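Local coordinates for protein delta-1-pyrroline-5-carboxylate dehydrogenase, mitochondrial (Mus musculus, PDB 4E3X) that probably oxidises L-glutamate gamma-semialdehyde, formed from proline or ornithine by way of pyrroline-5-carboxylate, to glutamate with NAD+ as the electron acceptor, at residues V429-P439 with G450-Y458; K318-V329 with S349-L360. All blocks are in the same frame, centred on the assembly; numbering follows the deposited sequence.

Contact 1 of 2, residues V429-P439 with G450-Y458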
loop_
_atom_site.group_PDB
_atom_site.type_symbol
_atom_site.label_atom_id
_atom_site.label_comp_id
_atom_site.label_asym_id
_atom_site.label_seq_id
_atom_site.Cartn_x
_atom_site.Cartn_y
_atom_site.Cartn_z
ATOM N N VAL B 429 -30.775 10.087 22.902
ATOM C CA VAL B 429 -31.638 9.766 21.769
ATOM C C VAL B 429 -32.181 8.353 21.946
ATOM O O VAL B 429 -31.411 7.414 22.150
ATOM C CB VAL B 429 -30.848 9.826 20.443
ATOM C CG1 VAL B 429 -31.762 9.542 19.253
ATOM C CG2 VAL B 429 -30.167 11.181 20.295
ATOM N N GLU B 430 -33.503 8.199 21.882
ATOM C CA GLU B 430 -34.099 6.868 21.938
ATOM C C GLU B 430 -33.757 6.084 20.672
ATOM O O GLU B 430 -33.541 6.679 19.612
ATOM C CB GLU B 430 -35.620 6.965 22.086
ATOM C CG GLU B 430 -36.076 7.614 23.383
ATOM C CD GLU B 430 -35.549 6.900 24.617
ATOM O OE1 GLU B 430 -35.105 7.593 25.558
ATOM O OE2 GLU B 430 -35.586 5.651 24.653
ATOM N N PRO B 431 -33.717 4.746 20.770
ATOM C CA PRO B 431 -33.533 3.973 19.542
ATOM C C PRO B 431 -34.731 4.190 18.627
ATOM O O PRO B 431 -35.868 4.254 19.105
ATOM C CB PRO B 431 -33.477 2.525 20.040
ATOM C CG PRO B 431 -34.192 2.538 21.344
ATOM C CD PRO B 431 -33.903 3.881 21.950
ATOM N N CYS B 432 -34.479 4.326 17.331
ATOM C CA CYS B 432 -35.541 4.640 16.393
ATOM C C CYS B 432 -35.555 3.648 15.242
ATOM O O CYS B 432 -34.524 3.380 14.634
ATOM C CB CYS B 432 -35.370 6.066 15.858
ATOM S SG CYS B 432 -36.719 6.641 14.798
ATOM N N ILE B 433 -36.734 3.106 14.953
ATOM C CA ILE B 433 -36.929 2.218 13.815
ATOM C C ILE B 433 -37.879 2.895 12.846
ATOM O O ILE B 433 -38.979 3.299 13.229
ATOM C CB ILE B 433 -37.506 0.857 14.237
ATOM C CG1 ILE B 433 -36.619 0.210 15.306
ATOM C CG2 ILE B 433 -37.659 -0.051 13.029
ATOM C CD1 ILE B 433 -37.193 -1.069 15.899
ATOM N N ILE B 434 -37.441 3.014 11.598
ATOM C CA ILE B 434 -38.175 3.724 10.558
ATOM C C ILE B 434 -38.392 2.773 9.396
ATOM O O ILE B 434 -37.489 2.000 9.062
ATOM C CB ILE B 434 -37.346 4.938 10.068
ATOM C CG1 ILE B 434 -37.203 5.968 11.192
ATOM C CG2 ILE B 434 -37.937 5.549 8.789
ATOM C CD1 ILE B 434 -36.077 6.953 10.975
ATOM N N GLU B 435 -39.579 2.803 8.793
ATOM C CA GLU B 435 -39.792 2.071 7.554
ATOM C C GLU B 435 -39.753 3.017 6.364
ATOM O O GLU B 435 -40.398 4.072 6.373
ATOM C CB GLU B 435 -41.120 1.300 7.555
ATOM C CG GLU B 435 -41.315 0.529 6.251
ATOM C CD GLU B 435 -42.566 -0.320 6.213
ATOM O OE1 GLU B 435 -43.376 -0.270 7.169
ATOM O OE2 GLU B 435 -42.740 -1.041 5.206
ATOM N N SER B 436 -38.991 2.642 5.342
ATOM C CA SER B 436 -39.005 3.380 4.085
ATOM C C SER B 436 -39.712 2.595 2.991
ATOM O O SER B 436 -39.467 1.401 2.814
ATOM C CB SER B 436 -37.587 3.699 3.621
ATOM O OG SER B 436 -37.645 4.445 2.415
ATOM N N LYS B 437 -40.590 3.273 2.256
ATOM C CA LYS B 437 -41.214 2.678 1.084
ATOM C C LYS B 437 -40.346 2.883 -0.152
ATOM O O LYS B 437 -40.642 2.348 -1.217
ATOM C CB LYS B 437 -42.599 3.285 0.849
ATOM C CG LYS B 437 -43.568 3.090 2.006
ATOM C CD LYS B 437 -43.854 1.618 2.264
ATOM C CE LYS B 437 -44.891 1.450 3.367
ATOM N NZ LYS B 437 -45.237 0.020 3.619
ATOM N N ASP B 438 -39.277 3.661 0.003
ATOM C CA ASP B 438 -38.376 3.990 -1.097
ATOM C C ASP B 438 -36.984 3.455 -0.771
ATOM O O ASP B 438 -36.327 3.952 0.141
ATOM C CB ASP B 438 -38.345 5.510 -1.289
ATOM C CG ASP B 438 -37.415 5.960 -2.405
ATOM O OD1 ASP B 438 -36.785 5.112 -3.075
ATOM O OD2 ASP B 438 -37.324 7.189 -2.615
ATOM N N PRO B 439 -36.524 2.441 -1.522
ATOM C CA PRO B 439 -35.221 1.852 -1.187
ATOM C C PRO B 439 -34.050 2.802 -1.455
ATOM O O PRO B 439 -32.938 2.539 -0.988
ATOM C CB PRO B 439 -35.154 0.620 -2.093
ATOM C CG PRO B 439 -36.010 0.972 -3.265
ATOM C CD PRO B 439 -37.133 1.808 -2.706
ATOM N N GLY B 450 -25.956 7.310 14.543
ATOM C CA GLY B 450 -26.888 7.413 15.649
ATOM C C GLY B 450 -27.771 6.182 15.661
ATOM O O GLY B 450 -27.656 5.338 14.780
ATOM N N PRO B 451 -28.660 6.074 16.660
ATOM C CA PRO B 451 -29.455 4.853 16.828
ATOM C C PRO B 451 -30.699 4.883 15.950
ATOM O O PRO B 451 -31.822 4.935 16.439
ATOM C CB PRO B 451 -29.821 4.889 18.315
ATOM C CG PRO B 451 -29.880 6.341 18.642
ATOM C CD PRO B 451 -28.827 7.007 17.786
ATOM N N VAL B 452 -30.474 4.861 14.643
ATOM C CA VAL B 452 -31.532 5.073 13.664
ATOM C C VAL B 452 -31.478 3.997 12.589
ATOM O O VAL B 452 -30.595 3.997 11.724
ATOM C CB VAL B 452 -31.425 6.473 13.023
ATOM C CG1 VAL B 452 -32.583 6.707 12.056
ATOM C CG2 VAL B 452 -31.426 7.549 14.104
ATOM N N LEU B 453 -32.426 3.071 12.663
ATOM C CA LEU B 453 -32.488 1.943 11.752
ATOM C C LEU B 453 -33.611 2.150 10.753
ATOM O O LEU B 453 -34.749 2.435 11.140
ATOM C CB LEU B 453 -32.747 0.661 12.541
ATOM C CG LEU B 453 -32.955 -0.619 11.729
ATOM C CD1 LEU B 453 -31.695 -0.980 10.950
ATOM C CD2 LEU B 453 -33.374 -1.749 12.645
ATOM N N THR B 454 -33.294 2.024 9.468
ATOM C CA THR B 454 -34.312 2.109 8.423
ATOM C C THR B 454 -34.544 0.742 7.792
ATOM O O THR B 454 -33.588 0.040 7.456
ATOM C CB THR B 454 -33.939 3.122 7.328
ATOM O OG1 THR B 454 -33.678 4.397 7.928
ATOM C CG2 THR B 454 -35.078 3.264 6.328
ATOM N N VAL B 455 -35.818 0.380 7.638
ATOM C CA VAL B 455 -36.207 -0.917 7.114
ATOM C C VAL B 455 -36.878 -0.764 5.755
ATOM O O VAL B 455 -37.746 0.091 5.580
ATOM C CB VAL B 455 -37.219 -1.610 8.059
ATOM C CG1 VAL B 455 -37.530 -3.026 7.585
ATOM C CG2 VAL B 455 -36.702 -1.608 9.497
ATOM N N TYR B 456 -36.477 -1.598 4.802
ATOM C CA TYR B 456 -37.153 -1.681 3.514
ATOM C C TYR B 456 -37.688 -3.094 3.324
ATOM O O TYR B 456 -36.930 -4.062 3.406
ATOM C CB TYR B 456 -36.204 -1.321 2.361
ATOM C CG TYR B 456 -36.884 -1.443 1.017
ATOM C CD1 TYR B 456 -37.873 -0.541 0.639
ATOM C CD2 TYR B 456 -36.567 -2.477 0.141
ATOM C CE1 TYR B 456 -38.513 -0.654 -0.577
ATOM C CE2 TYR B 456 -37.206 -2.595 -1.082
ATOM C CZ TYR B 456 -38.177 -1.680 -1.430
ATOM O OH TYR B 456 -38.820 -1.784 -2.640
ATOM N N VAL B 457 -38.994 -3.205 3.077
ATOM C CA VAL B 457 -39.650 -4.497 2.910
ATOM C C VAL B 457 -39.795 -4.795 1.422
ATOM O O VAL B 457 -40.407 -4.019 0.690
ATOM C CB VAL B 457 -41.037 -4.526 3.595
ATOM C CG1 VAL B 457 -41.680 -5.893 3.420
ATOM C CG2 VAL B 457 -40.900 -4.178 5.075
ATOM N N TYR B 458 -39.222 -5.912 0.977
ATOM C CA TYR B 458 -39.243 -6.262 -0.443
ATOM C C TYR B 458 -40.088 -7.515 -0.698
ATOM O O TYR B 458 -40.123 -8.421 0.131
ATOM C CB TYR B 458 -37.809 -6.452 -0.970
ATOM C CG TYR B 458 -37.105 -7.700 -0.459
ATOM C CD1 TYR B 458 -37.185 -8.899 -1.165
ATOM C CD2 TYR B 458 -36.373 -7.684 0.727
ATOM C CE1 TYR B 458 -36.556 -10.041 -0.713
ATOM C CE2 TYR B 458 -35.738 -8.832 1.186
ATOM C CZ TYR B 458 -35.837 -10.005 0.462
ATOM O OH TYR B 458 -35.216 -11.158 0.887
HETATM O O HOH W 1 -40.854 -0.874 3.125
#
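Val455 N donates to Ile434 O at 2.7 Å, the shortest of five backbone hydrogen bonds that run from Cys432 N with Pro451 O to Ser436 N with Val455 O. Where this pairing stops, a water donates to Glu435 OE2 at 2.8 Å and to Ser436 O and accepts from Val457 N, tying the strands together. Lys437 NZ meets the same Glu435 OE2 in a salt bridge of 3.1 Å, from above the carboxylate plane. Ile433 CG2 meets Val455 CG2 at 4.0 Å on one face of the sheet, while Ile434 CD1 reaches back to Val452 CG1 on the other, the face that helix 394-409 covers. Beyond the strand, Pro439 lies over the Tyr456 ring in a CH-pi contact, CB standing 3.7 Å from the ring centroid and only 6° off its normal. The phenol gets there because CG is anti to the backbone N (chi1 178°). The Val429 side chain lies across the Pro451 ring at about a right angle, CG1 touching CG, beside the inverse gamma turn centred on that proline. Ile434 bonds Leu453 and Val455, which flank its partner Thr454: the ladder of parallel strands, here in the mixed sheet of the aldehyde dehydrogenase fold.

Contact 2 of 2, residues K318-V329 with S349-L360. With PRO (proline), chain K.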
loop_
_atom_site.group_PDB
_atom_site.type_symbol
_atom_site.label_atom_id
_atom_site.label_comp_id
_atom_site.label_asym_id
_atom_site.label_seq_id
_atom_site.Cartn_x
_atom_site.Cartn_y
_atom_site.Cartn_z
ATOM N N LYS B 318 -22.468 2.693 5.315
ATOM C CA LYS B 318 -23.921 2.669 5.447
ATOM C C LYS B 318 -24.277 1.201 5.340
ATOM O O LYS B 318 -24.589 0.696 4.263
ATOM C CB LYS B 318 -24.610 3.481 4.347
ATOM C CG LYS B 318 -26.121 3.599 4.555
ATOM C CD LYS B 318 -26.477 4.595 5.661
ATOM C CE LYS B 318 -27.974 4.599 5.940
ATOM N NZ LYS B 318 -28.327 5.542 7.033
ATOM N N ASN B 319 -24.192 0.510 6.465
ATOM C CA ASN B 319 -24.131 -0.944 6.446
ATOM C C ASN B 319 -25.482 -1.627 6.482
ATOM O O ASN B 319 -26.431 -1.110 7.072
ATOM C CB ASN B 319 -23.259 -1.413 7.597
ATOM C CG ASN B 319 -21.986 -0.606 7.694
ATOM O OD1 ASN B 319 -21.147 -0.645 6.790
ATOM N ND2 ASN B 319 -21.850 0.168 8.764
ATOM N N PHE B 320 -25.551 -2.807 5.873
ATOM C CA PHE B 320 -26.821 -3.512 5.695
ATOM C C PHE B 320 -26.926 -4.829 6.455
ATOM O O PHE B 320 -25.925 -5.504 6.693
ATOM C CB PHE B 320 -27.074 -3.790 4.203
ATOM C CG PHE B 320 -26.043 -4.690 3.564
ATOM C CD1 PHE B 320 -26.187 -6.073 3.590
ATOM C CD2 PHE B 320 -24.929 -4.151 2.933
ATOM C CE1 PHE B 320 -25.235 -6.906 2.999
ATOM C CE2 PHE B 320 -23.980 -4.975 2.341
ATOM C CZ PHE B 320 -24.132 -6.352 2.377
ATOM N N HIS B 321 -28.159 -5.171 6.829
ATOM C CA HIS B 321 -28.533 -6.550 7.129
ATOM C C HIS B 321 -29.569 -6.945 6.080
ATOM O O HIS B 321 -30.637 -6.331 6.004
ATOM C CB HIS B 321 -29.146 -6.698 8.534
ATOM C CG HIS B 321 -28.140 -6.734 9.651
ATOM N ND1 HIS B 321 -28.493 -7.010 10.956
ATOM C CD2 HIS B 321 -26.802 -6.508 9.669
ATOM C CE1 HIS B 321 -27.418 -6.967 11.725
ATOM N NE2 HIS B 321 -26.375 -6.670 10.967
ATOM N N PHE B 322 -29.251 -7.951 5.273
ATOM C CA PHE B 322 -30.172 -8.451 4.259
ATOM C C PHE B 322 -30.755 -9.773 4.736
ATOM O O PHE B 322 -30.023 -10.708 5.034
ATOM C CB PHE B 322 -29.479 -8.644 2.902
ATOM C CG PHE B 322 -30.390 -9.225 1.856
ATOM C CD1 PHE B 322 -31.187 -8.401 1.075
ATOM C CD2 PHE B 322 -30.486 -10.601 1.686
ATOM C CE1 PHE B 322 -32.050 -8.937 0.121
ATOM C CE2 PHE B 322 -31.345 -11.140 0.746
ATOM C CZ PHE B 322 -32.123 -10.305 -0.041
ATOM N N VAL B 323 -32.079 -9.847 4.776
ATOM C CA VAL B 323 -32.764 -11.029 5.267
ATOM C C VAL B 323 -33.427 -11.764 4.108
ATOM O O VAL B 323 -34.141 -11.157 3.308
ATOM C CB VAL B 323 -33.841 -10.639 6.298
ATOM C CG1 VAL B 323 -34.592 -11.865 6.778
ATOM C CG2 VAL B 323 -33.213 -9.911 7.474
ATOM N N HIS B 324 -33.151 -13.060 4.004
ATOM C CA HIS B 324 -33.833 -13.934 3.062
ATOM C C HIS B 324 -34.948 -14.665 3.810
ATOM O O HIS B 324 -34.905 -14.795 5.037
ATOM C CB HIS B 324 -32.856 -14.942 2.447
ATOM C CG HIS B 324 -33.492 -15.875 1.465
ATOM N ND1 HIS B 324 -33.778 -17.189 1.767
ATOM C CD2 HIS B 324 -33.902 -15.685 0.188
ATOM C CE1 HIS B 324 -34.343 -17.767 0.721
ATOM N NE2 HIS B 324 -34.427 -16.877 -0.251
ATOM N N SER B 325 -35.947 -15.145 3.080
ATOM C CA SER B 325 -37.094 -15.794 3.712
ATOM C C SER B 325 -36.732 -17.033 4.548
ATOM O O SER B 325 -37.501 -17.454 5.412
ATOM C CB SER B 325 -38.129 -16.159 2.650
ATOM O OG SER B 325 -37.590 -17.101 1.743
ATOM N N SER B 326 -35.563 -17.609 4.289
ATOM C CA SER B 326 -35.107 -18.803 5.001
ATOM C C SER B 326 -34.360 -18.461 6.299
ATOM O O SER B 326 -33.823 -19.352 6.955
ATOM C CB SER B 326 -34.192 -19.637 4.094
ATOM O OG SER B 326 -32.976 -18.947 3.842
ATOM N N ALA B 327 -34.319 -17.180 6.661
ATOM C CA ALA B 327 -33.586 -16.720 7.847
ATOM C C ALA B 327 -34.155 -17.252 9.153
ATOM O O ALA B 327 -35.354 -17.515 9.273
ATOM C CB ALA B 327 -33.559 -15.196 7.895
ATOM N N ASP B 328 -33.280 -17.392 10.142
ATOM C CA ASP B 328 -33.706 -17.629 11.508
ATOM C C ASP B 328 -34.190 -16.304 12.086
ATOM O O ASP B 328 -33.408 -15.360 12.268
ATOM C CB ASP B 328 -32.554 -18.194 12.333
ATOM C CG ASP B 328 -32.980 -18.591 13.720
ATOM O OD1 ASP B 328 -32.714 -17.821 14.668
ATOM O OD2 ASP B 328 -33.590 -19.672 13.858
ATOM N N VAL B 329 -35.490 -16.233 12.352
ATOM C CA VAL B 329 -36.121 -14.983 12.755
ATOM C C VAL B 329 -35.520 -14.378 14.022
ATOM O O VAL B 329 -35.206 -13.191 14.060
ATOM C CB VAL B 329 -37.649 -15.155 12.919
ATOM C CG1 VAL B 329 -38.252 -13.933 13.599
ATOM C CG2 VAL B 329 -38.302 -15.407 11.564
ATOM N N SER B 349 -19.371 0.330 11.569
ATOM C CA SER B 349 -19.878 -0.985 11.175
ATOM C C SER B 349 -21.367 -1.197 11.465
ATOM O O SER B 349 -21.912 -2.237 11.110
ATOM C CB SER B 349 -19.110 -2.074 11.924
ATOM O OG SER B 349 -19.212 -1.863 13.325
ATOM N N ALA B 350 -22.019 -0.240 12.125
ATOM C CA ALA B 350 -23.409 -0.422 12.574
ATOM C C ALA B 350 -24.391 -0.627 11.428
ATOM O O ALA B 350 -24.303 0.046 10.402
ATOM C CB ALA B 350 -23.847 0.766 13.413
ATOM N N CYS B 351 -25.328 -1.555 11.602
ATOM C CA CYS B 351 -26.399 -1.729 10.633
ATOM C C CYS B 351 -27.351 -0.547 10.683
ATOM O O CYS B 351 -27.910 -0.245 11.734
ATOM C CB CYS B 351 -27.185 -3.004 10.933
ATOM S SG CYS B 351 -28.689 -3.190 9.951
ATOM N N SER B 352 -27.561 0.102 9.542
ATOM C CA SER B 352 -28.523 1.192 9.470
ATOM C C SER B 352 -29.562 0.983 8.376
ATOM O O SER B 352 -30.496 1.776 8.247
ATOM C CB SER B 352 -27.819 2.533 9.270
ATOM O OG SER B 352 -27.024 2.515 8.100
ATOM N N ARG B 353 -29.404 -0.074 7.583
ATOM C CA ARG B 353 -30.448 -0.462 6.639
ATOM C C ARG B 353 -30.732 -1.959 6.726
ATOM O O ARG B 353 -29.823 -2.786 6.625
ATOM C CB ARG B 353 -30.126 -0.009 5.212
ATOM C CG ARG B 353 -28.742 -0.298 4.749
ATOM C CD ARG B 353 -28.449 0.319 3.382
ATOM N NE ARG B 353 -27.069 0.010 3.065
ATOM C CZ ARG B 353 -26.635 -0.545 1.939
ATOM N NH1 ARG B 353 -25.337 -0.787 1.811
ATOM N NH2 ARG B 353 -27.471 -0.847 0.954
ATOM N N LEU B 354 -32.006 -2.284 6.946
ATOM C CA LEU B 354 -32.463 -3.659 7.079
ATOM C C LEU B 354 -33.415 -3.963 5.929
ATOM O O LEU B 354 -34.376 -3.230 5.713
ATOM C CB LEU B 354 -33.199 -3.836 8.409
ATOM C CG LEU B 354 -33.831 -5.212 8.665
ATOM C CD1 LEU B 354 -32.776 -6.281 8.808
ATOM C CD2 LEU B 354 -34.732 -5.191 9.889
ATOM N N TYR B 355 -33.142 -5.038 5.197
ATOM C CA TYR B 355 -33.973 -5.450 4.071
ATOM C C TYR B 355 -34.686 -6.738 4.461
ATOM O O TYR B 355 -34.035 -7.735 4.755
ATOM C CB TYR B 355 -33.099 -5.696 2.834
ATOM C CG TYR B 355 -32.385 -4.466 2.306
ATOM C CD1 TYR B 355 -32.895 -3.759 1.224
ATOM C CD2 TYR B 355 -31.191 -4.028 2.875
ATOM C CE1 TYR B 355 -32.245 -2.634 0.721
ATOM C CE2 TYR B 355 -30.541 -2.897 2.386
ATOM C CZ TYR B 355 -31.067 -2.210 1.308
ATOM O OH TYR B 355 -30.415 -1.093 0.818
ATOM N N VAL B 356 -36.020 -6.709 4.470
ATOM C CA VAL B 356 -36.822 -7.836 4.966
ATOM C C VAL B 356 -37.814 -8.304 3.902
ATOM O O VAL B 356 -38.479 -7.473 3.292
ATOM C CB VAL B 356 -37.618 -7.430 6.245
ATOM C CG1 VAL B 356 -38.454 -8.591 6.772
ATOM C CG2 VAL B 356 -36.681 -6.933 7.323
ATOM N N PRO B 357 -37.926 -9.631 3.684
ATOM C CA PRO B 357 -38.909 -10.114 2.705
ATOM C C PRO B 357 -40.318 -10.023 3.274
ATOM O O PRO B 357 -40.527 -10.215 4.474
ATOM C CB PRO B 357 -38.507 -11.576 2.490
ATOM C CG PRO B 357 -37.886 -11.980 3.799
ATOM C CD PRO B 357 -37.192 -10.738 4.328
ATOM N N LYS B 358 -41.276 -9.723 2.408
ATOM C CA LYS B 358 -42.667 -9.569 2.813
ATOM C C LYS B 358 -43.174 -10.737 3.661
ATOM O O LYS B 358 -43.862 -10.523 4.662
ATOM C CB LYS B 358 -43.543 -9.371 1.575
ATOM N N SER B 359 -42.810 -11.964 3.291
ATOM C CA SER B 359 -43.304 -13.152 4.000
ATOM C C SER B 359 -42.874 -13.235 5.474
ATOM O O SER B 359 -43.539 -13.891 6.281
ATOM C CB SER B 359 -42.881 -14.434 3.274
ATOM O OG SER B 359 -41.479 -14.631 3.357
ATOM N N LEU B 360 -41.765 -12.588 5.826
ATOM C CA LEU B 360 -41.272 -12.620 7.199
ATOM C C LEU B 360 -41.528 -11.319 7.952
ATOM O O LEU B 360 -41.259 -11.229 9.150
ATOM C CB LEU B 360 -39.771 -12.919 7.230
ATOM C CG LEU B 360 -39.288 -14.329 6.877
ATOM C CD1 LEU B 360 -37.802 -14.458 7.164
ATOM C CD2 LEU B 360 -40.080 -15.390 7.631
HETATM N N PRO K . -14.148 -2.727 14.398
HETATM C CA PRO K . -15.448 -2.291 14.912
HETATM C C PRO K . -16.575 -3.248 14.541
HETATM O O PRO K . -16.416 -4.160 13.721
HETATM C CB PRO K . -15.644 -0.941 14.224
HETATM C CG PRO K . -14.260 -0.399 14.131
HETATM C CD PRO K . -13.355 -1.593 13.892
HETATM O OXT PRO K . -17.682 -3.127 15.069
HETATM O O HOH W 2 -30.885 4.441 8.751
HETATM O O HOH W 3 -24.357 2.323 8.859
#
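Arg353 holds Lys318 O side-on with two nitrogens, NE at 2.8 Å and NH1 at 3.0 Å, the oxygen lying near the guanidinium plane. Its NH2 donates to Tyr355 OH, so the group is fixed on two sides. With the guanidinium gone, as in an alanine here, Lys318 O is likely to lose both donors and the Tyr355 hydroxyl this partner. Asn319 O likewise takes two donors, Ser352 N and Arg353 N, while Asn319 ND2 bonds Ala350 O at 3.0 Å and also Cys348 O, joining this strand to the loop of the catalytic nucleophile. His321 N, Tyr355 N and Val323 N continue the parallel ladder, and Thr336 OG1 bonds His321 ND1. The two strands are the outer members of a beta-alpha-beta crossover whose helix, 329-341, packs on the His321 and Leu354 face. Among aromatic contacts, Cys351 SG sits over a face of the His321 ring, 3.9 Å from its centroid. Phe320 CB lies over the Arg353 guanidinium, the phenyl plane turned 72° from it. Apolar contacts close the far end: Val323 lies across Pro357 at about a right angle, CG1 to CD 3.7 Å, and Val323 CG1 meets Leu360 CD1. At the other end Ser349 OG donates to OXT of a bound proline, 2.6 Å away.

Overall arrangement
Both contacts belong to one mixed sheet, their centres about 11 Å apart, with strands 351-357 and 452-458 as neighbours in it. Residues 318-360 of contact 2 precede the whole of contact 1 in the sequence. The local order is therefore 319-323, 351-357, 452-458, 428-436, all parallel. The inner seam is probably held by a hydrogen bond from Tyr456 N to Leu354 O, and Tyr458 OH hydrogen-bonds Val323 O, tying strand 452-458 to the end of 319-323. Helix 329-341 serves both contacts, packing against residues of each. The two thus form one continuous sheet: contact 2 leads to the loop of the nucleophilic cysteine and a bound proline, whereas contact 1 extends the sheet toward strand 413-417.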